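Local coordinates for periplasmic binding protein (Mycobacterium smegmatis, PDB 4MDY) that probably binds a solute, likely an iron-containing compound, outside the membrane and passes it to an ABC transporter, as family relatives do, at residues E132-Q137 with P194-D199; A242-P247 with N260-K265; E91-K96 with S116-T121. All blocks are in the same frame, centred on the assembly; numbering follows the deposited sequence.

Contact 1: E132-Q137 with P194-D199; sequences EPWKDQ and PGWRTD
P133 and W196 bring the two backbones to within 6.0 Å, measured from P133 CA to W196 CA, where the N-terminal end of helix 134-144 meets the loop before helix 199-203. W196 supplies about half of the 202 Å² buried. Its indole lies flat against the main chain of E132-W134, and P133 CA sits 3.5 Å from the centroid of the five-membered ring and only 3° off the ring normal, a CH-pi contact over the ring face. Farther along the ring, E132 O comes to 3.4 Å from W196 CZ2. The proline ring adds an apolar touch near the pyrrole corner, with P133 CG 3.8 Å from W196 CD1. W196 CG is wedged between its own backbone N and carbonyl carbon (chi1 78°), the torsion that carries the indole out to the neighbouring backbone. W196 NE1 gives its hydrogen bond to F131 O, which pins the rotation of the ring. In this family two lobes are joined by a long helix, here 148-168; the contact ties the lobe preceding that helix to the one following it, and W134 reaches down to I155 and V158 on the helix itself. The two tryptophans meet at a slant: the five-membered ring of W134 and the six-membered ring of W196 have planes at 44°, and W134 CD1 approaches W196 CZ3 to 3.6 Å. W134 packs edge-to-face with Y279 as well. Behind W196, R197 CG lies 3.6 Å above the centre of the opposite indole face, leaving the ring sandwiched between this aliphatic chain and the backbone of E132-W134. R197 then turns its guanidinium face to W196 CH2, while its NH2 bonds to A272 O.

Contact 2: A242-P247 with N260-K265; sequences ALLADP and NIFTTK
L243 O of helix 237-244 accepts a 3.1 Å hydrogen bond from D246 N, and the side chain of the same leucine leans on F262 of strand 260-262. The pairing belongs to a beta-alpha-beta crossover: the chain leaves strand 229-233, passes through this helix and two short ones, and returns as strand 260-262, parallel to 229-233 at one margin of the four-stranded sheet. F262 projects from that outermost strand toward the helix, its CG anti to the carbonyl carbon (chi1 -59°). Two leucines receive the far end of the ring. On one flank L243 CD1 lies 4.0 Å from F262 CE1, the two side chains running past each other in opposite directions. L244 crosses the ring at a slant and makes more of the contact: its CG is 3.8 Å from F262 CZ, and CD1 is 4.0 Å from F262 CE2. F262 stacks on W232 of the adjacent strand 229-233, against which L243 also packs, so leucine, phenylalanine and tryptophan form one apolar cluster. N260, two residues earlier on the same strand, has its carboxamide fixed at both ends, OD1 accepting from W232 NE1 and ND2 bonded to T255 OG1. L244 CD2 comes near both strand residues, 3.7 Å from F262 CZ and 4.3 Å from N260 ND2.

Contact 3: E91-K96 with S116-T121; sequences EIAALK and SEIAPT
I118 lays both of its branches against the same side of A93. The longer branch runs over the methyl group: I118 CD1 stands 3.7 Å from A93 CB, and I118 CG1 follows at 4.0 Å from the same carbon. CD1 also comes to 3.8 Å from A93 N. The short branch lies beside it, I118 CG2 3.9 Å from A93 CA. This division follows from the first torsion (chi1 -56°), which puts CG1 anti to the carbonyl carbon and CG2 anti to the backbone N. A methyl side chain lets the chains close in, and A93 CA is just 5.9 Å from I118 CA. The preceding residue, I92, touches more loosely, its CG2 4.4 Å from I118 CD1, so the isoleucine end lies over the alanine and beside its neighbour. The interaction is entirely apolar and van der Waals in character. Beyond I118 the chain is braced by T121 OG1, which donates to A119 O over 2.9 Å, tilted 32° from the carbonyl plane. Helix 89-94 ends close by: K96, with positive phi, leaves the helical path, and R32 grips the carbonyls of L95 and K96. The contact joins successive beta-alpha units, helix 89-94 meeting the loop between helix 109-116 and strand 121-123, with I92 and I118 both resting on I100 of strand 99-102 and I92 also reaching L81 of strand 79-81 and L115 of helix 109-116.

The three contacts illustrate how a two-lobed binding protein is assembled: packing within each lobe, and a separate seam between them. Contact 3 belongs to the lobe before the long helix 148-168 and contact 2 to the lobe after it; their centres are about 43 Å apart, on opposite sides of the centre of the chain. Contact 1 lies between, about 9 Å from that centre, with its own centre about 25 Å from that of contact 2 and about 28 Å from that of contact 3. None touches another, the nearest atoms of contacts 1 and 3 being about 11 Å apart. In relatives the solute is held between the lobes, so contact 1 is the one likely to adjoin the binding cleft.

Contact 1: E132-Q137 with P194-D199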
ATOM      1  N   GLU A 132      -2.312   2.967  -8.050  1.00 18.47           N
ATOM      2  CA  GLU A 132      -2.868   1.993  -8.994  1.00 19.54           C
ATOM      3  C   GLU A 132      -2.887   0.612  -8.331  1.00 18.54           C
ATOM      4  O   GLU A 132      -2.150   0.379  -7.364  1.00 18.52           O
ATOM      5  CB  GLU A 132      -2.044   1.952 -10.286  1.00 20.06           C
ATOM      6  CG  GLU A 132      -0.669   1.306 -10.150  1.00 22.41           C
ATOM      7  CD  GLU A 132       0.077   1.167 -11.463  1.00 23.04           C
ATOM      8  OE1 GLU A 132      -0.489   1.447 -12.542  1.00 28.55           O
ATOM      9  OE2 GLU A 132       1.249   0.758 -11.407  1.00 26.61           O
ATOM     10  N   PRO A 133      -3.723  -0.313  -8.837  1.00 18.55           N
ATOM     11  CA  PRO A 133      -3.786  -1.650  -8.238  1.00 17.67           C
ATOM     12  C   PRO A 133      -2.402  -2.254  -7.940  1.00 16.89           C
ATOM     13  O   PRO A 133      -1.525  -2.262  -8.806  1.00 17.30           O
ATOM     14  CB  PRO A 133      -4.539  -2.466  -9.298  1.00 17.87           C
ATOM     15  CG  PRO A 133      -5.451  -1.472  -9.923  1.00 18.29           C
ATOM     16  CD  PRO A 133      -4.696  -0.163  -9.934  1.00 17.78           C
ATOM     17  N   TRP A 134      -2.210  -2.736  -6.714  1.00 17.00           N
ATOM     18  CA  TRP A 134      -0.902  -3.259  -6.288  1.00 16.11           C
ATOM     19  C   TRP A 134      -0.362  -4.333  -7.225  1.00 15.64           C
ATOM     20  O   TRP A 134       0.828  -4.394  -7.475  1.00 13.60           O
ATOM     21  CB  TRP A 134      -0.929  -3.758  -4.826  1.00 16.19           C
ATOM     22  CG  TRP A 134      -1.553  -5.094  -4.589  1.00 16.28           C
ATOM     23  CD1 TRP A 134      -2.886  -5.361  -4.431  1.00 16.56           C
ATOM     24  CD2 TRP A 134      -0.878  -6.350  -4.478  1.00 16.51           C
ATOM     25  NE1 TRP A 134      -3.081  -6.707  -4.231  1.00 18.58           N
ATOM     26  CE2 TRP A 134      -1.868  -7.339  -4.255  1.00 16.81           C
ATOM     27  CE3 TRP A 134       0.462  -6.740  -4.550  1.00 17.57           C
ATOM     28  CZ2 TRP A 134      -1.555  -8.694  -4.103  1.00 18.46           C
ATOM     29  CZ3 TRP A 134       0.775  -8.083  -4.389  1.00 20.13           C
ATOM     30  CH2 TRP A 134      -0.237  -9.046  -4.169  1.00 20.08           C
ATOM     31  N   LYS A 135      -1.236  -5.172  -7.767  1.00 15.80           N
ATOM     32  CA  LYS A 135      -0.769  -6.215  -8.666  1.00 16.54           C
ATOM     33  C   LYS A 135      -0.223  -5.646  -9.988  1.00 15.96           C
ATOM     34  O   LYS A 135       0.742  -6.175 -10.540  1.00 19.53           O
ATOM     35  CB  LYS A 135      -1.875  -7.239  -8.921  1.00 17.52           C
ATOM     36  CG  LYS A 135      -2.244  -8.042  -7.678  1.00 18.60           C
ATOM     37  CD  LYS A 135      -3.361  -9.032  -7.977  1.00 21.09           C
ATOM     38  CE  LYS A 135      -3.758  -9.797  -6.727  1.00 23.24           C
ATOM     39  NZ  LYS A 135      -4.870 -10.752  -6.979  1.00 24.59           N
ATOM     40  N   ASP A 136      -0.836  -4.576 -10.490  1.00 16.01           N
ATOM     41  CA  ASP A 136      -0.375  -3.953 -11.731  1.00 18.03           C
ATOM     42  C   ASP A 136       1.015  -3.367 -11.512  1.00 16.07           C
ATOM     43  O   ASP A 136       1.920  -3.531 -12.328  1.00 17.49           O
ATOM     44  CB  ASP A 136      -1.315  -2.835 -12.172  1.00 20.83           C
ATOM     45  CG  ASP A 136      -2.674  -3.334 -12.591  1.00 24.51           C
ATOM     46  OD1 ASP A 136      -2.859  -4.562 -12.759  1.00 31.57           O
ATOM     47  OD2 ASP A 136      -3.566  -2.473 -12.753  1.00 24.93           O
ATOM     48  N   GLN A 137       1.179  -2.685 -10.391  1.00 16.41           N
ATOM     49  CA  GLN A 137       2.478  -2.131 -10.033  1.00 15.10           C
ATOM     50  C   GLN A 137       3.546  -3.217  -9.854  1.00 14.19           C
ATOM     51  O   GLN A 137       4.665  -3.081 -10.348  1.00 15.64           O
ATOM     52  CB  GLN A 137       2.346  -1.286  -8.769  1.00 15.01           C
ATOM     53  CG  GLN A 137       3.669  -0.871  -8.171  1.00 15.89           C
ATOM     54  CD  GLN A 137       3.486   0.154  -7.074  1.00 17.30           C
ATOM     55  OE1 GLN A 137       2.817   1.169  -7.268  1.00 17.53           O
ATOM     56  NE2 GLN A 137       4.070  -0.109  -5.910  1.00 16.53           N
ATOM     57  N   PRO A 194     -15.037   0.534  -1.451  1.00 25.44           N
ATOM     58  CA  PRO A 194     -14.747  -0.729  -2.119  1.00 23.33           C
ATOM     59  C   PRO A 194     -13.935  -0.531  -3.400  1.00 22.03           C
ATOM     60  O   PRO A 194     -14.162   0.414  -4.137  1.00 22.82           O
ATOM     61  CB  PRO A 194     -16.137  -1.285  -2.433  1.00 25.97           C
ATOM     62  CG  PRO A 194     -17.023  -0.706  -1.391  1.00 25.36           C
ATOM     63  CD  PRO A 194     -16.447   0.631  -1.028  1.00 26.53           C
ATOM     64  N   GLY A 195     -12.982  -1.417  -3.638  1.00 22.37           N
ATOM     65  CA  GLY A 195     -12.077  -1.304  -4.771  1.00 20.91           C
ATOM     66  C   GLY A 195     -10.904  -2.230  -4.530  1.00 18.85           C
ATOM     67  O   GLY A 195     -10.945  -3.085  -3.632  1.00 17.18           O
ATOM     68  N   TRP A 196      -9.845  -2.077  -5.312  1.00 18.01           N
ATOM     69  CA  TRP A 196      -8.714  -2.978  -5.171  1.00 18.23           C
ATOM     70  C   TRP A 196      -8.160  -2.996  -3.743  1.00 17.72           C
ATOM     71  O   TRP A 196      -7.745  -4.043  -3.263  1.00 17.07           O
ATOM     72  CB  TRP A 196      -7.612  -2.681  -6.187  1.00 17.69           C
ATOM     73  CG  TRP A 196      -6.710  -1.513  -5.914  1.00 17.41           C
ATOM     74  CD1 TRP A 196      -6.758  -0.293  -6.514  1.00 19.36           C
ATOM     75  CD2 TRP A 196      -5.573  -1.478  -5.029  1.00 17.10           C
ATOM     76  NE1 TRP A 196      -5.736   0.507  -6.048  1.00 20.12           N
ATOM     77  CE2 TRP A 196      -4.996  -0.198  -5.140  1.00 17.55           C
ATOM     78  CE3 TRP A 196      -4.995  -2.401  -4.158  1.00 16.91           C
ATOM     79  CZ2 TRP A 196      -3.868   0.185  -4.403  1.00 19.32           C
ATOM     80  CZ3 TRP A 196      -3.871  -2.026  -3.429  1.00 18.02           C
ATOM     81  CH2 TRP A 196      -3.326  -0.741  -3.552  1.00 19.42           C
ATOM     82  N   ARG A 197      -8.188  -1.847  -3.073  1.00 17.51           N
ATOM     83  CA  ARG A 197      -7.678  -1.744  -1.703  1.00 19.33           C
ATOM     84  C   ARG A 197      -8.450  -2.561  -0.673  1.00 20.52           C
ATOM     85  O   ARG A 197      -7.901  -2.894   0.373  1.00 21.41           O
ATOM     86  CB  ARG A 197      -7.651  -0.296  -1.246  1.00 20.39           C
ATOM     87  CG  ARG A 197      -6.534   0.519  -1.863  1.00 24.26           C
ATOM     88  CD  ARG A 197      -6.255   1.753  -1.019  1.00 29.42           C
ATOM     89  NE  ARG A 197      -4.935   2.292  -1.306  1.00 38.63           N
ATOM     90  CZ  ARG A 197      -3.797   1.949  -0.692  1.00 40.72           C
ATOM     91  NH1 ARG A 197      -2.673   2.530  -1.069  1.00 45.43           N
ATOM     92  NH2 ARG A 197      -3.760   1.055   0.290  1.00 41.53           N
ATOM     93  N   THR A 198      -9.712  -2.871  -0.949  1.00 21.37           N
ATOM     94  CA  THR A 198     -10.498  -3.705  -0.028  1.00 21.92           C
ATOM     95  C   THR A 198     -10.538  -5.179  -0.447  1.00 21.66           C
ATOM     96  O   THR A 198     -11.129  -5.998   0.252  1.00 22.07           O
ATOM     97  CB  THR A 198     -11.939  -3.177   0.132  1.00 22.42           C
ATOM     98  OG1 THR A 198     -12.602  -3.147  -1.139  1.00 20.31           O
ATOM     99  CG2 THR A 198     -11.932  -1.769   0.726  1.00 23.11           C
ATOM    100  N   ASP A 199      -9.911  -5.525  -1.573  1.00 23.04           N
ATOM    101  CA  ASP A 199      -9.944  -6.912  -2.060  1.00 25.03           C
ATOM    102  C   ASP A 199      -9.465  -7.904  -1.007  1.00 21.90           C
ATOM    103  O   ASP A 199     -10.041  -8.984  -0.861  1.00 25.38           O
ATOM    104  CB  ASP A 199      -9.107  -7.091  -3.335  1.00 28.89           C
ATOM    105  CG  ASP A 199      -9.812  -6.588  -4.586  1.00 32.73           C
ATOM    106  OD1 ASP A 199     -11.047  -6.384  -4.558  1.00 38.44           O
ATOM    107  OD2 ASP A 199      -9.119  -6.403  -5.609  1.00 35.82           O
TER

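Contact 2: A242-P247 with N260-K265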
ATOM      1  N   ALA A 242      -8.064   9.504  20.893  1.00 24.21           N
ATOM      2  CA  ALA A 242      -8.734  10.649  20.280  1.00 26.28           C
ATOM      3  C   ALA A 242     -10.049  10.251  19.595  1.00 25.58           C
ATOM      4  O   ALA A 242     -11.027  10.994  19.637  1.00 24.47           O
ATOM      5  CB  ALA A 242      -7.807  11.353  19.303  1.00 28.13           C
ATOM      6  N   LEU A 243     -10.082   9.074  18.980  1.00 22.61           N
ATOM      7  CA  LEU A 243     -11.316   8.578  18.369  1.00 21.97           C
ATOM      8  C   LEU A 243     -12.337   8.194  19.433  1.00 22.34           C
ATOM      9  O   LEU A 243     -13.500   8.572  19.351  1.00 24.60           O
ATOM     10  CB  LEU A 243     -11.031   7.380  17.471  1.00 19.25           C
ATOM     11  CG  LEU A 243     -10.212   7.683  16.214  1.00 19.78           C
ATOM     12  CD1 LEU A 243      -9.725   6.381  15.596  1.00 21.10           C
ATOM     13  CD2 LEU A 243     -11.023   8.489  15.208  1.00 20.47           C
ATOM     14  N   LEU A 244     -11.899   7.446  20.435  1.00 23.58           N
ATOM     15  CA  LEU A 244     -12.781   7.051  21.532  1.00 25.42           C
ATOM     16  C   LEU A 244     -13.268   8.248  22.365  1.00 26.92           C
ATOM     17  O   LEU A 244     -14.330   8.179  22.979  1.00 29.43           O
ATOM     18  CB  LEU A 244     -12.093   6.016  22.423  1.00 27.46           C
ATOM     19  CG  LEU A 244     -11.858   4.666  21.745  1.00 26.92           C
ATOM     20  CD1 LEU A 244     -10.979   3.781  22.612  1.00 28.01           C
ATOM     21  CD2 LEU A 244     -13.175   3.967  21.430  1.00 27.00           C
ATOM     22  N   ALA A 245     -12.506   9.341  22.370  1.00 25.28           N
ATOM     23  CA  ALA A 245     -12.918  10.571  23.052  1.00 28.09           C
ATOM     24  C   ALA A 245     -14.004  11.354  22.298  1.00 26.17           C
ATOM     25  O   ALA A 245     -14.649  12.227  22.874  1.00 30.45           O
ATOM     26  CB  ALA A 245     -11.708  11.466  23.307  1.00 30.16           C
ATOM     27  N   ASP A 246     -14.194  11.063  21.015  1.00 26.18           N
ATOM     28  CA  ASP A 246     -15.221  11.735  20.226  1.00 24.88           C
ATOM     29  C   ASP A 246     -16.594  11.227  20.677  1.00 21.74           C
ATOM     30  O   ASP A 246     -16.808  10.022  20.733  1.00 24.02           O
ATOM     31  CB  ASP A 246     -14.995  11.485  18.726  1.00 23.54           C
ATOM     32  CG  ASP A 246     -16.061  12.118  17.866  1.00 24.52           C
ATOM     33  OD1 ASP A 246     -17.160  11.544  17.773  1.00 29.34           O
ATOM     34  OD2 ASP A 246     -15.807  13.188  17.282  1.00 27.65           O
ATOM     35  N   PRO A 247     -17.527  12.146  21.005  1.00 22.05           N
ATOM     36  CA  PRO A 247     -18.797  11.718  21.589  1.00 21.17           C
ATOM     37  C   PRO A 247     -19.680  10.919  20.632  1.00 19.32           C
ATOM     38  O   PRO A 247     -20.467  10.106  21.086  1.00 17.90           O
ATOM     39  CB  PRO A 247     -19.477  13.034  21.988  1.00 22.81           C
ATOM     40  CG  PRO A 247     -18.834  14.085  21.157  1.00 23.12           C
ATOM     41  CD  PRO A 247     -17.445  13.612  20.861  1.00 23.09           C
ATOM     42  N   ASN A 260     -14.623  -2.444  17.504  1.00 20.35           N
ATOM     43  CA  ASN A 260     -13.580  -1.631  16.900  1.00 19.49           C
ATOM     44  C   ASN A 260     -12.262  -2.376  16.935  1.00 20.84           C
ATOM     45  O   ASN A 260     -11.907  -2.970  17.956  1.00 23.33           O
ATOM     46  CB  ASN A 260     -13.388  -0.317  17.650  1.00 18.15           C
ATOM     47  CG  ASN A 260     -14.556   0.637  17.487  1.00 18.89           C
ATOM     48  OD1 ASN A 260     -15.084   0.829  16.391  1.00 16.78           O
ATOM     49  ND2 ASN A 260     -14.937   1.273  18.580  1.00 21.54           N
ATOM     50  N   ILE A 261     -11.552  -2.346  15.815  1.00 19.98           N
ATOM     51  CA  ILE A 261     -10.160  -2.722  15.767  1.00 18.27           C
ATOM     52  C   ILE A 261      -9.343  -1.449  15.557  1.00 16.68           C
ATOM     53  O   ILE A 261      -9.528  -0.738  14.568  1.00 18.38           O
ATOM     54  CB  ILE A 261      -9.877  -3.722  14.631  1.00 18.16           C
ATOM     55  CG1 ILE A 261     -10.644  -5.027  14.876  1.00 18.54           C
ATOM     56  CG2 ILE A 261      -8.386  -4.006  14.536  1.00 18.86           C
ATOM     57  CD1 ILE A 261     -10.673  -5.977  13.704  1.00 19.04           C
ATOM     58  N   PHE A 262      -8.451  -1.162  16.497  1.00 18.23           N
ATOM     59  CA  PHE A 262      -7.519  -0.057  16.358  1.00 18.67           C
ATOM     60  C   PHE A 262      -6.153  -0.670  16.064  1.00 19.66           C
ATOM     61  O   PHE A 262      -5.540  -1.301  16.926  1.00 20.61           O
ATOM     62  CB  PHE A 262      -7.491   0.816  17.618  1.00 20.16           C
ATOM     63  CG  PHE A 262      -8.835   1.403  17.979  1.00 19.42           C
ATOM     64  CD1 PHE A 262      -9.374   2.451  17.241  1.00 19.33           C
ATOM     65  CD2 PHE A 262      -9.568   0.899  19.045  1.00 18.50           C
ATOM     66  CE1 PHE A 262     -10.611   2.996  17.567  1.00 20.15           C
ATOM     67  CE2 PHE A 262     -10.801   1.435  19.369  1.00 21.07           C
ATOM     68  CZ  PHE A 262     -11.322   2.486  18.635  1.00 21.29           C
ATOM     69  N   THR A 263      -5.694  -0.504  14.826  1.00 17.48           N
ATOM     70  CA  THR A 263      -4.470  -1.143  14.378  1.00 16.45           C
ATOM     71  C   THR A 263      -3.262  -0.594  15.123  1.00 17.54           C
ATOM     72  O   THR A 263      -3.254   0.556  15.575  1.00 19.25           O
ATOM     73  CB  THR A 263      -4.231  -0.933  12.873  1.00 15.65           C
ATOM     74  OG1 THR A 263      -4.117   0.471  12.597  1.00 16.15           O
ATOM     75  CG2 THR A 263      -5.366  -1.547  12.050  1.00 16.10           C
ATOM     76  N   THR A 264      -2.242  -1.432  15.236  1.00 18.72           N
ATOM     77  CA  THR A 264      -0.913  -0.963  15.584  1.00 18.99           C
ATOM     78  C   THR A 264      -0.366  -0.145  14.420  1.00 18.58           C
ATOM     79  O   THR A 264      -0.862  -0.232  13.288  1.00 17.30           O
ATOM     80  CB  THR A 264       0.057  -2.127  15.839  1.00 21.24           C
ATOM     81  OG1 THR A 264       0.156  -2.943  14.663  1.00 23.15           O
ATOM     82  CG2 THR A 264      -0.400  -2.973  17.025  1.00 22.17           C
ATOM     83  N   LYS A 265       0.666   0.643  14.683  1.00 19.63           N
ATOM     84  CA  LYS A 265       1.330   1.379  13.613  1.00 19.69           C
ATOM     85  C   LYS A 265       1.779   0.455  12.472  1.00 20.51           C
ATOM     86  O   LYS A 265       1.620   0.795  11.294  1.00 20.30           O
ATOM     87  CB  LYS A 265       2.542   2.136  14.144  1.00 19.85           C
ATOM     88  CG  LYS A 265       3.182   3.037  13.103  1.00 22.78           C
ATOM     89  CD  LYS A 265       4.555   3.491  13.539  1.00 24.98           C
ATOM     90  CE  LYS A 265       5.065   4.624  12.678  1.00 27.06           C
ATOM     91  NZ  LYS A 265       6.438   4.981  13.109  1.00 28.73           N
TER

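Contact 3: E91-K96 with S116-T121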
ATOM      1  N   GLU A  91      17.730  15.739  -8.163  1.00 29.41           N
ATOM      2  CA  GLU A  91      18.325  14.786  -7.221  1.00 31.30           C
ATOM      3  C   GLU A  91      18.500  13.421  -7.876  1.00 28.05           C
ATOM      4  O   GLU A  91      19.539  12.779  -7.746  1.00 25.75           O
ATOM      5  CB  GLU A  91      17.463  14.629  -5.966  1.00 37.07           C
ATOM      6  CG  GLU A  91      17.280  15.913  -5.163  1.00 43.44           C
ATOM      7  CD  GLU A  91      16.932  15.681  -3.695  1.00 53.11           C
ATOM      8  OE1 GLU A  91      17.324  14.633  -3.130  1.00 52.14           O
ATOM      9  OE2 GLU A  91      16.277  16.565  -3.095  1.00 63.78           O
ATOM     10  N   ILE A  92      17.471  12.979  -8.586  1.00 26.36           N
ATOM     11  CA  ILE A  92      17.511  11.675  -9.238  1.00 24.55           C
ATOM     12  C   ILE A  92      18.630  11.630 -10.298  1.00 22.01           C
ATOM     13  O   ILE A  92      19.428  10.698 -10.317  1.00 23.91           O
ATOM     14  CB  ILE A  92      16.121  11.296  -9.799  1.00 23.12           C
ATOM     15  CG1 ILE A  92      15.154  11.063  -8.632  1.00 23.56           C
ATOM     16  CG2 ILE A  92      16.216  10.044 -10.668  1.00 23.69           C
ATOM     17  CD1 ILE A  92      13.689  11.096  -8.994  1.00 25.20           C
ATOM     18  N   ALA A  93      18.711  12.650 -11.149  1.00 22.66           N
ATOM     19  CA  ALA A  93      19.797  12.739 -12.134  1.00 26.06           C
ATOM     20  C   ALA A  93      21.183  12.602 -11.483  1.00 26.63           C
ATOM     21  O   ALA A  93      22.056  11.890 -11.994  1.00 26.67           O
ATOM     22  CB  ALA A  93      19.694  14.040 -12.916  1.00 26.87           C
ATOM     23  N   ALA A  94      21.373  13.259 -10.344  1.00 26.85           N
ATOM     24  CA  ALA A  94      22.649  13.202  -9.619  1.00 26.77           C
ATOM     25  C   ALA A  94      22.968  11.803  -9.080  1.00 25.82           C
ATOM     26  O   ALA A  94      24.126  11.479  -8.856  1.00 26.12           O
ATOM     27  CB  ALA A  94      22.662  14.222  -8.490  1.00 26.93           C
ATOM     28  N   LEU A  95      21.945  10.977  -8.877  1.00 26.42           N
ATOM     29  CA  LEU A  95      22.139   9.594  -8.444  1.00 27.27           C
ATOM     30  C   LEU A  95      22.533   8.636  -9.584  1.00 26.53           C
ATOM     31  O   LEU A  95      22.880   7.481  -9.330  1.00 25.11           O
ATOM     32  CB  LEU A  95      20.888   9.084  -7.712  1.00 27.68           C
ATOM     33  CG  LEU A  95      20.608   9.779  -6.374  1.00 31.12           C
ATOM     34  CD1 LEU A  95      19.160   9.594  -5.940  1.00 34.22           C
ATOM     35  CD2 LEU A  95      21.559   9.289  -5.292  1.00 31.46           C
ATOM     36  N   LYS A  96      22.491   9.108 -10.830  1.00 24.23           N
ATOM     37  CA  LYS A  96      22.987   8.335 -11.974  1.00 28.76           C
ATOM     38  C   LYS A  96      22.374   6.934 -12.048  1.00 24.20           C
ATOM     39  O   LYS A  96      23.086   5.945 -12.159  1.00 24.39           O
ATOM     40  CB  LYS A  96      24.519   8.219 -11.924  1.00 32.67           C
ATOM     41  CG  LYS A  96      25.251   9.547 -11.957  1.00 38.89           C
ATOM     42  CD  LYS A  96      25.174  10.176 -13.336  1.00 45.45           C
ATOM     43  CE  LYS A  96      25.963  11.471 -13.394  1.00 51.09           C
ATOM     44  NZ  LYS A  96      25.754  12.177 -14.687  1.00 56.80           N
ATOM     45  N   SER A 116      12.925  10.213 -18.280  1.00 21.81           N
ATOM     46  CA  SER A 116      13.387   9.322 -19.346  1.00 22.29           C
ATOM     47  C   SER A 116      14.701   9.787 -19.944  1.00 24.97           C
ATOM     48  O   SER A 116      15.471   8.976 -20.443  1.00 26.92           O
ATOM     49  CB  SER A 116      12.336   9.189 -20.442  1.00 22.02           C
ATOM     50  OG  SER A 116      11.205   8.532 -19.912  1.00 23.39           O
ATOM     51  N   GLU A 117      14.947  11.095 -19.889  1.00 26.42           N
ATOM     52  CA  GLU A 117      16.236  11.650 -20.295  1.00 28.93           C
ATOM     53  C   GLU A 117      17.367  11.145 -19.400  1.00 26.53           C
ATOM     54  O   GLU A 117      18.510  11.055 -19.833  1.00 27.19           O
ATOM     55  CB  GLU A 117      16.182  13.175 -20.258  1.00 33.93           C
ATOM     56  CG  GLU A 117      17.311  13.839 -21.007  1.00 40.51           C
ATOM     57  CD  GLU A 117      17.153  15.342 -21.052  1.00 48.60           C
ATOM     58  OE1 GLU A 117      16.981  15.962 -19.978  1.00 46.37           O
ATOM     59  OE2 GLU A 117      17.198  15.900 -22.164  1.00 58.56           O
ATOM     60  N   ILE A 118      17.038  10.799 -18.158  1.00 25.15           N
ATOM     61  CA  ILE A 118      18.030  10.316 -17.203  1.00 24.56           C
ATOM     62  C   ILE A 118      18.251   8.818 -17.372  1.00 23.94           C
ATOM     63  O   ILE A 118      19.391   8.355 -17.478  1.00 23.74           O
ATOM     64  CB  ILE A 118      17.608  10.628 -15.752  1.00 25.43           C
ATOM     65  CG1 ILE A 118      17.354  12.132 -15.591  1.00 27.95           C
ATOM     66  CG2 ILE A 118      18.674  10.159 -14.764  1.00 26.16           C
ATOM     67  CD1 ILE A 118      16.617  12.506 -14.322  1.00 30.95           C
ATOM     68  N   ALA A 119      17.155   8.061 -17.377  1.00 24.98           N
ATOM     69  CA  ALA A 119      17.230   6.621 -17.524  1.00 22.78           C
ATOM     70  C   ALA A 119      15.868   6.062 -17.904  1.00 22.00           C
ATOM     71  O   ALA A 119      14.851   6.742 -17.771  1.00 18.14           O
ATOM     72  CB  ALA A 119      17.717   5.978 -16.230  1.00 23.23           C
ATOM     73  N   PRO A 120      15.846   4.812 -18.380  1.00 20.92           N
ATOM     74  CA  PRO A 120      14.566   4.141 -18.574  1.00 20.63           C
ATOM     75  C   PRO A 120      13.686   4.276 -17.335  1.00 18.66           C
ATOM     76  O   PRO A 120      14.141   4.030 -16.213  1.00 20.34           O
ATOM     77  CB  PRO A 120      14.973   2.692 -18.811  1.00 21.53           C
ATOM     78  CG  PRO A 120      16.307   2.791 -19.468  1.00 21.62           C
ATOM     79  CD  PRO A 120      16.979   3.979 -18.823  1.00 22.26           C
ATOM     80  N   THR A 121      12.443   4.690 -17.548  1.00 18.72           N
ATOM     81  CA  THR A 121      11.549   5.058 -16.466  1.00 19.07           C
ATOM     82  C   THR A 121      10.267   4.240 -16.589  1.00 18.91           C
ATOM     83  O   THR A 121       9.669   4.164 -17.668  1.00 20.63           O
ATOM     84  CB  THR A 121      11.262   6.570 -16.505  1.00 19.29           C
ATOM     85  OG1 THR A 121      12.473   7.287 -16.229  1.00 22.30           O
ATOM     86  CG2 THR A 121      10.203   6.970 -15.494  1.00 20.47           C
TER